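Histidinol dehydrogenase (PDB 6AN0) probably catalyses the last step of histidine biosynthesis, the zinc-requiring, NAD-dependent two-stage oxidation of L-histidinol to L-histidine through L-histidinaldehyde. Local coordinates at residues A[142-150]-A[363-372]. Sequence-based numbering, arbitrary orientation.
Sequences STVLMLGIP and GDYASGTNHT. With ZN (zinc ion), chain B.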
ATOM      1  N   SER A 142      16.188   4.124 -16.898  1.00 24.52           N
ATOM      2  CA  SER A 142      15.263   2.989 -16.944  1.00 22.61           C
ATOM      3  C   SER A 142      14.163   3.131 -15.892  1.00 24.55           C
ATOM      4  O   SER A 142      13.031   2.673 -16.100  1.00 23.07           O
ATOM      5  CB  SER A 142      16.034   1.676 -16.757  1.00 28.52           C
ATOM      6  OG  SER A 142      16.778   1.684 -15.538  1.00 32.62           O
ATOM      7  N   THR A 143      14.466   3.771 -14.760  1.00 21.94           N
ATOM      8  CA  THR A 143      13.433   3.979 -13.748  1.00 18.08           C
ATOM      9  C   THR A 143      12.313   4.881 -14.257  1.00 22.43           C
ATOM     10  O   THR A 143      11.163   4.754 -13.818  1.00 20.73           O
ATOM     11  CB  THR A 143      14.078   4.553 -12.484  1.00 27.22           C
ATOM     12  OG1 THR A 143      15.075   3.636 -12.036  1.00 25.71           O
ATOM     13  CG2 THR A 143      13.048   4.737 -11.367  1.00 27.94           C
ATOM     14  N   VAL A 144      12.622   5.802 -15.174  1.00 21.48           N
ATOM     15  CA  VAL A 144      11.574   6.626 -15.773  1.00 23.06           C
ATOM     16  C   VAL A 144      10.537   5.745 -16.464  1.00 20.39           C
ATOM     17  O   VAL A 144       9.326   5.943 -16.303  1.00 20.91           O
ATOM     18  CB  VAL A 144      12.182   7.653 -16.745  1.00 27.74           C
ATOM     19  CG1 VAL A 144      11.078   8.438 -17.432  1.00 19.60           C
ATOM     20  CG2 VAL A 144      13.141   8.585 -16.001  1.00 23.42           C
ATOM     21  N   LEU A 145      10.996   4.757 -17.243  1.00 20.16           N
ATOM     22  CA  LEU A 145      10.057   3.828 -17.880  1.00 19.80           C
ATOM     23  C   LEU A 145       9.250   3.049 -16.849  1.00 24.61           C
ATOM     24  O   LEU A 145       8.034   2.868 -17.006  1.00 21.49           O
ATOM     25  CB  LEU A 145      10.802   2.843 -18.789  1.00 15.95           C
ATOM     26  CG  LEU A 145      11.531   3.413 -20.001  1.00 24.52           C
ATOM     27  CD1 LEU A 145      12.261   2.295 -20.745  1.00 27.61           C
ATOM     28  CD2 LEU A 145      10.549   4.145 -20.914  1.00 25.21           C
ATOM     29  N   MET A 146       9.915   2.567 -15.795  1.00 19.90           N
ATOM     30  CA  MET A 146       9.276   1.677 -14.826  1.00 19.53           C
ATOM     31  C   MET A 146       8.154   2.366 -14.054  1.00 23.90           C
ATOM     32  O   MET A 146       7.206   1.704 -13.608  1.00 20.85           O
ATOM     33  CB  MET A 146      10.315   1.151 -13.829  1.00 18.35           C
ATOM     34  CG  MET A 146      11.401   0.270 -14.436  1.00 22.08           C
ATOM     35  SD  MET A 146      10.720  -1.269 -15.100  1.00 25.61           S
ATOM     36  CE  MET A 146      12.113  -1.911 -16.044  1.00 23.30           C
ATOM     37  N   LEU A 147       8.273   3.667 -13.819  1.00 19.58           N
ATOM     38  CA  LEU A 147       7.279   4.398 -13.044  1.00 18.25           C
ATOM     39  C   LEU A 147       6.338   5.201 -13.924  1.00 19.48           C
ATOM     40  O   LEU A 147       5.142   5.281 -13.628  1.00 22.14           O
ATOM     41  CB  LEU A 147       7.965   5.336 -12.046  1.00 21.32           C
ATOM     42  CG  LEU A 147       8.919   4.618 -11.092  1.00 21.75           C
ATOM     43  CD1 LEU A 147       9.615   5.627 -10.184  1.00 22.32           C
ATOM     44  CD2 LEU A 147       8.200   3.557 -10.247  1.00 21.04           C
ATOM     45  N   GLY A 148       6.852   5.743 -15.029  1.00 19.29           N
ATOM     46  CA  GLY A 148       6.018   6.555 -15.905  1.00 18.40           C
ATOM     47  C   GLY A 148       5.012   5.742 -16.705  1.00 20.02           C
ATOM     48  O   GLY A 148       3.890   6.194 -16.945  1.00 22.04           O
ATOM     49  N   ILE A 149       5.394   4.544 -17.139  1.00 21.90           N
ATOM     50  CA  ILE A 149       4.518   3.786 -18.038  1.00 22.79           C
ATOM     51  C   ILE A 149       3.271   3.311 -17.289  1.00 22.07           C
ATOM     52  O   ILE A 149       2.150   3.498 -17.798  1.00 23.39           O
ATOM     53  CB  ILE A 149       5.274   2.623 -18.717  1.00 20.01           C
ATOM     54  CG1 ILE A 149       6.201   3.176 -19.809  1.00 26.66           C
ATOM     55  CG2 ILE A 149       4.285   1.614 -19.345  1.00 20.79           C
ATOM     56  CD1 ILE A 149       7.054   2.121 -20.529  1.00 22.87           C
ATOM     57  N   PRO A 150       3.373   2.687 -16.111  1.00 18.10           N
ATOM     58  CA  PRO A 150       2.128   2.274 -15.447  1.00 19.11           C
ATOM     59  C   PRO A 150       1.285   3.454 -14.986  1.00 17.69           C
ATOM     60  O   PRO A 150       0.051   3.344 -14.956  1.00 19.30           O
ATOM     61  CB  PRO A 150       2.610   1.409 -14.267  1.00 20.37           C
ATOM     62  CG  PRO A 150       4.071   1.661 -14.136  1.00 20.08           C
ATOM     63  CD  PRO A 150       4.558   2.059 -15.483  1.00 17.91           C
ATOM     64  N   GLY A 363      15.442  -8.133 -16.335  1.00 25.16           N
ATOM     65  CA  GLY A 363      14.347  -7.542 -15.583  1.00 23.37           C
ATOM     66  C   GLY A 363      14.606  -6.085 -15.250  1.00 26.73           C
ATOM     67  O   GLY A 363      13.678  -5.271 -15.224  1.00 29.38           O
ATOM     68  N   ASP A 364      15.871  -5.739 -14.987  1.00 30.61           N
ATOM     69  CA  ASP A 364      16.230  -4.348 -14.730  1.00 38.10           C
ATOM     70  C   ASP A 364      15.834  -3.443 -15.888  1.00 35.74           C
ATOM     71  O   ASP A 364      15.455  -2.287 -15.674  1.00 34.31           O
ATOM     72  CB  ASP A 364      17.736  -4.215 -14.485  1.00 30.98           C
ATOM     73  CG  ASP A 364      18.161  -4.727 -13.128  1.00 41.03           C
ATOM     74  OD1 ASP A 364      17.283  -4.969 -12.264  1.00 36.11           O
ATOM     75  OD2 ASP A 364      19.386  -4.904 -12.943  1.00 27.67           O
ATOM     76  N   TYR A 365      15.939  -3.941 -17.123  1.00 27.60           N
ATOM     77  CA  TYR A 365      15.849  -3.076 -18.292  1.00 21.39           C
ATOM     78  C   TYR A 365      14.660  -3.363 -19.194  1.00 27.65           C
ATOM     79  O   TYR A 365      13.957  -2.422 -19.584  1.00 33.67           O
ATOM     80  CB  TYR A 365      17.135  -3.169 -19.127  1.00 29.59           C
ATOM     81  CG  TYR A 365      18.309  -2.467 -18.499  1.00 30.84           C
ATOM     82  CD1 TYR A 365      18.370  -1.078 -18.462  1.00 28.07           C
ATOM     83  CD2 TYR A 365      19.358  -3.190 -17.946  1.00 30.14           C
ATOM     84  CE1 TYR A 365      19.449  -0.430 -17.890  1.00 37.55           C
ATOM     85  CE2 TYR A 365      20.437  -2.554 -17.375  1.00 32.14           C
ATOM     86  CZ  TYR A 365      20.475  -1.175 -17.340  1.00 32.42           C
ATOM     87  OH  TYR A 365      21.553  -0.545 -16.763  1.00 30.19           O
ATOM     88  N   ALA A 366      14.414  -4.623 -19.565  1.00 28.82           N
ATOM     89  CA  ALA A 366      13.653  -4.839 -20.796  1.00 31.04           C
ATOM     90  C   ALA A 366      12.631  -5.970 -20.808  1.00 28.53           C
ATOM     91  O   ALA A 366      11.833  -6.006 -21.750  1.00 34.05           O
ATOM     92  CB  ALA A 366      14.623  -5.071 -21.963  1.00 30.17           C
ATOM     93  N   SER A 367      12.625  -6.901 -19.846  1.00 29.43           N
ATOM     94  CA  SER A 367      11.707  -8.041 -19.950  1.00 25.46           C
ATOM     95  C   SER A 367      10.249  -7.607 -19.853  1.00 28.16           C
ATOM     96  O   SER A 367       9.373  -8.215 -20.485  1.00 27.89           O
ATOM     97  CB  SER A 367      12.021  -9.079 -18.873  1.00 32.25           C
ATOM     98  OG  SER A 367      11.612  -8.628 -17.590  1.00 35.62           O
ATOM     99  N   GLY A 368       9.974  -6.549 -19.095  1.00 25.49           N
ATOM    100  CA  GLY A 368       8.636  -6.036 -18.913  1.00 25.43           C
ATOM    101  C   GLY A 368       8.194  -5.957 -17.468  1.00 22.77           C
ATOM    102  O   GLY A 368       7.254  -5.208 -17.158  1.00 25.36           O
ATOM    103  N   THR A 369       8.829  -6.714 -16.572  1.00 19.87           N
ATOM    104  CA  THR A 369       8.520  -6.619 -15.155  1.00 20.87           C
ATOM    105  C   THR A 369       9.050  -5.296 -14.612  1.00 21.05           C
ATOM    106  O   THR A 369       9.834  -4.600 -15.263  1.00 23.64           O
ATOM    107  CB  THR A 369       9.143  -7.783 -14.386  1.00 23.62           C
ATOM    108  OG1 THR A 369      10.569  -7.769 -14.577  1.00 27.81           O
ATOM    109  CG2 THR A 369       8.592  -9.116 -14.894  1.00 25.97           C
ATOM    110  N   ASN A 370       8.622  -4.949 -13.401  1.00 18.77           N
ATOM    111  CA  ASN A 370       9.025  -3.680 -12.800  1.00 23.06           C
ATOM    112  C   ASN A 370      10.254  -3.865 -11.915  1.00 21.63           C
ATOM    113  O   ASN A 370      10.282  -4.766 -11.074  1.00 24.08           O
ATOM    114  CB  ASN A 370       7.889  -3.093 -11.969  1.00 22.28           C
ATOM    115  CG  ASN A 370       7.972  -1.598 -11.892  1.00 23.11           C
ATOM    116  OD1 ASN A 370       8.871  -1.051 -11.251  1.00 22.71           O
ATOM    117  ND2 ASN A 370       7.065  -0.921 -12.594  1.00 21.51           N
ATOM    118  N   HIS A 371      11.258  -3.001 -12.080  1.00 22.42           N
ATOM    119  CA  HIS A 371      12.465  -3.139 -11.271  1.00 20.52           C
ATOM    120  C   HIS A 371      12.414  -2.341  -9.974  1.00 18.12           C
ATOM    121  O   HIS A 371      13.390  -2.367  -9.204  1.00 22.38           O
ATOM    122  CB  HIS A 371      13.727  -2.799 -12.103  1.00 21.15           C
ATOM    123  CG  HIS A 371      14.008  -1.335 -12.314  1.00 24.46           C
ATOM    124  ND1 HIS A 371      14.767  -0.890 -13.379  1.00 27.01           N
ATOM    125  CD2 HIS A 371      13.706  -0.230 -11.587  1.00 29.39           C
ATOM    126  CE1 HIS A 371      14.902   0.424 -13.309  1.00 28.81           C
ATOM    127  NE2 HIS A 371      14.267   0.849 -12.231  1.00 30.34           N
ATOM    128  N   THR A 372      11.315  -1.622  -9.712  1.00 21.82           N
ATOM    129  CA  THR A 372      11.166  -0.848  -8.470  1.00 19.36           C
ATOM    130  C   THR A 372      10.555  -1.784  -7.430  1.00 21.50           C
ATOM    131  O   THR A 372       9.335  -1.986  -7.387  1.00 23.98           O
ATOM    132  CB  THR A 372      10.321   0.400  -8.700  1.00 20.84           C
ATOM    133  OG1 THR A 372      10.884   1.145  -9.786  1.00 24.44           O
ATOM    134  CG2 THR A 372      10.365   1.305  -7.471  1.00 23.33           C
TER
HETATM  135 ZN    ZN B 501      20.403  -3.539 -11.585  0.53 26.74          ZN
HETATM  136  O   HOH W   1      18.635  -3.708 -10.241  1.00 39.40           O
HETATM  137  O   HOH W   2      20.976  -5.156 -10.482  1.00 40.52           O
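Met146 crosses the His371 ring at about a right angle, with its CG over the centre of one face, 3.5 Å from the ring centroid, a CH-pi contact. The bend at chi2 (-65°) then turns the Met146 chain toward the loop backbone, where SD accepts a weak hydrogen bond from the backbone N of His371 and CE packs against the carbonyls of Thr369 and Asp364, 3.4 Å from Asp364 O. While the face meets the thioether, the ring's edge is fixed by polar bonds. ND1 of His371 donates to Asp364 O at 2.8 Å, within the carbonyl plane and on a lone pair; on the helix side, NE2 bonds OG1 of Thr143 at 2.9 Å, again near the ring plane. Ser142 OG also lies at this edge, 3.2 Å from CE1 of His371, but its hydrogen bond goes to Glu418 of the second subunit. Farther along, Asn370 places its two amide atoms differently. ND2 donates to Met146 O at 2.8 Å, tilted 24° from the carbonyl plane. OD1 accepts from Thr372 N at 2.9 Å, forming an Asx turn. The side chains of Leu147 and Thr372 cross, bringing CD2 against OG1. Helix 142-154 is thus joined to the loop after helix 360-365, beside the metal site: Asp364 OD2 binds zinc together with His266 of the same chain and His423 of the second subunit. Hydrogen bonds at both ring nitrogens restrict rotation of the imidazole, and His371 touches the zinc ligand through its main-chain carbonyl, not its carboxylate, consistent with a second-shell part in holding the backbone that carries Asp364.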